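Local coordinates for protein sugar kinase (Agrobacterium tumefaciens, PDB 2RBC) that probably phosphorylates a sugar or related carbohydrate with ATP, as a putative ribokinase-like member of the pfkB family of carbohydrate kinases, at residues Gly28-Leu40 with Ile155-Trp167. Numbering follows the deposited sequence.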
# COMPACT_ATOMS: atom_id res chain seq x y z
N GLY A 28 -1.74 35.85 -5.28
CA GLY A 28 -0.37 36.31 -4.89
C GLY A 28 0.21 35.39 -3.83
O GLY A 28 0.12 34.16 -3.93
N GLY A 29 0.79 35.99 -2.79
CA GLY A 29 1.46 35.24 -1.76
C GLY A 29 2.92 35.06 -2.13
O GLY A 29 3.28 34.96 -3.30
N LYS A 30 3.75 34.96 -1.11
CA LYS A 30 5.14 34.67 -1.34
C LYS A 30 5.32 33.27 -1.91
O LYS A 30 4.53 32.38 -1.64
CB LYS A 30 5.94 34.83 -0.04
CG LYS A 30 5.88 36.27 0.52
CD LYS A 30 6.61 37.25 -0.36
CE LYS A 30 6.39 38.69 0.07
NZ LYS A 30 7.47 39.53 -0.45
N HIS A 31 6.38 33.11 -2.68
CA HIS A 31 6.68 31.88 -3.34
C HIS A 31 7.84 31.16 -2.65
O HIS A 31 8.93 31.70 -2.55
CB HIS A 31 7.03 32.17 -4.79
CG HIS A 31 6.94 30.97 -5.67
ND1 HIS A 31 7.08 31.05 -7.04
CD2 HIS A 31 6.69 29.67 -5.39
CE1 HIS A 31 6.95 29.83 -7.55
NE2 HIS A 31 6.73 28.98 -6.56
N VAL A 32 7.56 29.96 -2.15
CA VAL A 32 8.53 29.13 -1.43
C VAL A 32 8.82 27.86 -2.26
O VAL A 32 7.89 27.18 -2.67
CB VAL A 32 7.99 28.71 -0.05
CG1 VAL A 32 9.01 27.88 0.68
CG2 VAL A 32 7.58 29.94 0.80
N LEU A 33 10.09 27.60 -2.53
CA LEU A 33 10.60 26.34 -3.05
C LEU A 33 10.82 25.35 -1.94
O LEU A 33 11.61 25.59 -1.04
CB LEU A 33 11.93 26.52 -3.76
CG LEU A 33 12.59 25.26 -4.38
CD1 LEU A 33 11.67 24.55 -5.47
CD2 LEU A 33 13.95 25.60 -4.97
N CYS A 34 10.16 24.22 -2.05
CA CYS A 34 10.39 23.08 -1.13
C CYS A 34 11.14 22.01 -1.89
O CYS A 34 10.85 21.76 -3.04
CB CYS A 34 9.08 22.56 -0.59
SG CYS A 34 8.17 23.84 0.28
N VAL A 35 12.12 21.39 -1.25
CA VAL A 35 12.93 20.35 -1.88
C VAL A 35 12.99 19.10 -1.01
O VAL A 35 13.31 19.20 0.19
CB VAL A 35 14.36 20.83 -2.08
CG1 VAL A 35 15.20 19.75 -2.77
CG2 VAL A 35 14.38 22.18 -2.86
N GLY A 36 12.67 17.96 -1.61
CA GLY A 36 12.83 16.66 -0.97
C GLY A 36 11.84 15.56 -1.28
O GLY A 36 11.52 15.30 -2.41
N ALA A 37 11.32 14.95 -0.23
CA ALA A 37 10.45 13.78 -0.33
C ALA A 37 9.08 13.98 -0.96
O ALA A 37 8.38 14.94 -0.67
CB ALA A 37 10.31 13.14 1.04
N ALA A 38 8.70 12.99 -1.78
CA ALA A 38 7.43 12.89 -2.50
C ALA A 38 7.09 11.40 -2.53
O ALA A 38 7.73 10.62 -3.28
CB ALA A 38 7.54 13.45 -3.91
N VAL A 39 6.13 11.00 -1.70
CA VAL A 39 5.90 9.57 -1.35
C VAL A 39 4.39 9.33 -1.40
O VAL A 39 3.61 10.16 -0.86
CB VAL A 39 6.36 9.23 0.12
CG1 VAL A 39 6.19 7.74 0.46
CG2 VAL A 39 7.81 9.65 0.37
N LEU A 40 3.98 8.22 -2.03
CA LEU A 40 2.56 7.79 -1.96
C LEU A 40 2.31 6.98 -0.70
O LEU A 40 2.69 5.81 -0.61
CB LEU A 40 2.12 7.01 -3.20
CG LEU A 40 0.61 6.72 -3.32
CD1 LEU A 40 -0.15 8.03 -3.51
CD2 LEU A 40 0.40 5.82 -4.50
N ILE A 155 16.70 29.97 -8.69
CA ILE A 155 16.38 30.23 -7.29
C ILE A 155 15.90 31.66 -7.07
O ILE A 155 15.14 31.93 -6.14
CB ILE A 155 17.58 29.88 -6.39
CG1 ILE A 155 17.91 28.37 -6.50
CG2 ILE A 155 17.33 30.27 -4.92
CD1 ILE A 155 16.77 27.43 -6.00
N ALA A 156 16.32 32.59 -7.94
CA ALA A 156 16.02 34.00 -7.74
C ALA A 156 14.53 34.25 -7.87
O ALA A 156 14.02 35.27 -7.42
CB ALA A 156 16.80 34.90 -8.76
N LEU A 157 13.83 33.29 -8.46
CA LEU A 157 12.40 33.38 -8.62
C LEU A 157 11.63 33.10 -7.33
O LEU A 157 10.42 33.32 -7.26
CB LEU A 157 11.96 32.41 -9.72
CG LEU A 157 12.67 32.64 -11.09
CD1 LEU A 157 11.90 31.91 -12.18
CD2 LEU A 157 12.90 34.13 -11.51
N PHE A 158 12.30 32.57 -6.31
CA PHE A 158 11.63 32.25 -5.06
C PHE A 158 11.93 33.31 -3.99
O PHE A 158 12.91 34.03 -4.08
CB PHE A 158 12.07 30.87 -4.61
CG PHE A 158 11.70 29.82 -5.58
CD1 PHE A 158 10.37 29.43 -5.75
CD2 PHE A 158 12.67 29.24 -6.38
CE1 PHE A 158 10.03 28.47 -6.70
CE2 PHE A 158 12.33 28.29 -7.31
CZ PHE A 158 11.02 27.90 -7.46
N ASP A 159 11.05 33.39 -3.01
CA ASP A 159 11.21 34.33 -1.90
C ASP A 159 11.91 33.65 -0.73
O ASP A 159 12.53 34.31 0.08
CB ASP A 159 9.85 34.86 -1.48
CG ASP A 159 9.21 35.71 -2.57
OD1 ASP A 159 9.85 36.69 -2.95
OD2 ASP A 159 8.10 35.43 -3.03
N ALA A 160 11.77 32.32 -0.63
CA ALA A 160 12.50 31.51 0.34
C ALA A 160 12.59 30.10 -0.19
O ALA A 160 11.87 29.76 -1.12
CB ALA A 160 11.82 31.47 1.75
N VAL A 161 13.49 29.30 0.39
CA VAL A 161 13.59 27.88 0.07
C VAL A 161 13.59 27.08 1.36
O VAL A 161 14.03 27.56 2.42
CB VAL A 161 14.85 27.52 -0.77
CG1 VAL A 161 14.92 28.37 -2.01
CG2 VAL A 161 16.13 27.61 0.04
N LEU A 162 12.99 25.90 1.28
CA LEU A 162 12.93 24.96 2.39
C LEU A 162 13.39 23.60 1.89
O LEU A 162 12.92 23.13 0.84
CB LEU A 162 11.50 24.88 2.94
CG LEU A 162 11.22 23.85 4.03
CD1 LEU A 162 12.09 24.02 5.27
CD2 LEU A 162 9.71 23.78 4.32
N VAL A 163 14.32 22.96 2.59
CA VAL A 163 14.83 21.67 2.13
C VAL A 163 14.73 20.66 3.27
O VAL A 163 14.93 21.04 4.42
CB VAL A 163 16.30 21.71 1.58
CG1 VAL A 163 16.49 22.85 0.45
CG2 VAL A 163 17.33 21.83 2.72
N ASP A 164 14.41 19.41 2.93
CA ASP A 164 14.47 18.27 3.87
C ASP A 164 15.76 17.46 3.71
O ASP A 164 16.62 17.83 2.92
CB ASP A 164 13.17 17.43 3.81
CG ASP A 164 13.05 16.57 2.58
OD1 ASP A 164 14.08 16.27 1.95
OD2 ASP A 164 11.88 16.18 2.22
N VAL A 165 15.91 16.39 4.50
CA VAL A 165 17.14 15.61 4.53
C VAL A 165 17.15 14.48 3.48
O VAL A 165 18.11 13.75 3.39
CB VAL A 165 17.40 14.99 5.93
CG1 VAL A 165 17.68 16.10 6.95
CG2 VAL A 165 16.25 14.03 6.37
N ARG A 166 16.13 14.40 2.64
CA ARG A 166 15.97 13.25 1.75
C ARG A 166 16.84 13.25 0.49
O ARG A 166 17.22 12.20 0.01
CB ARG A 166 14.50 13.07 1.36
CG ARG A 166 14.25 11.89 0.37
CD ARG A 166 14.66 10.52 0.97
NE ARG A 166 13.68 10.20 1.99
CZ ARG A 166 13.81 10.42 3.31
NH1 ARG A 166 14.94 10.87 3.87
NH2 ARG A 166 12.78 10.12 4.10
N TRP A 167 17.12 14.42 -0.06
CA TRP A 167 17.91 14.55 -1.26
C TRP A 167 19.08 15.52 -0.95
O TRP A 167 19.12 16.65 -1.43
CB TRP A 167 17.04 15.14 -2.38
CG TRP A 167 17.60 14.96 -3.74
CD1 TRP A 167 18.85 14.54 -4.06
CD2 TRP A 167 16.94 15.24 -4.97
NE1 TRP A 167 19.00 14.51 -5.41
CE2 TRP A 167 17.83 14.91 -6.00
CE3 TRP A 167 15.65 15.68 -5.31
CZ2 TRP A 167 17.50 15.03 -7.35
CZ3 TRP A 167 15.33 15.80 -6.64
CH2 TRP A 167 16.25 15.48 -7.65
O HOH W 1 8.08 39.26 -3.12
O HOH W 2 11.31 20.71 2.01
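Backbone hydrogen bonds pair the parallel strands 31-35 and 160-163: Leu33 N binds Ala160 O and Leu33 O takes Leu162 N at 2.7 Å, then Val35 repeats the pattern with Leu162 O and Asp164 N. Aspartates extend the pairing at both ends of strand 160-163. Asp159 OD2 receives His31 N through its anti lone pair at 2.9 Å, nearly straight at 176°, while Asp159 N binds His31 O; water 1 links Asp159 OD1 to Lys30 NZ. Asp164 OD2 offers its syn lone pair to Ala37 N at 2.8 Å, and OD1, met from above the carboxylate plane by Arg166 N, closes an Asx turn.

These strands lie inside the large, mainly parallel sheet of the ribokinase-like alpha/beta fold, between strands 82-90 and 185-189; beyond Ala37 the chain enters the smaller sheet.

Aromatic contacts gather around Phe158. Its edge meets the His31 face, planes at 73°; Phe158 CE1 lies 3.3 Å from His31 NE2, and that nitrogen also hydrogen-bonds Ser84 OG. Leu33 CB sits over the Phe158 ring, 3.7 Å from its centroid. Leu33 CD2 touches Ile155 CD1 at 3.5 Å, and Val163 CG1, anti to its carbonyl carbon (chi1 -53°), reaches Val35 CB at 3.9 Å.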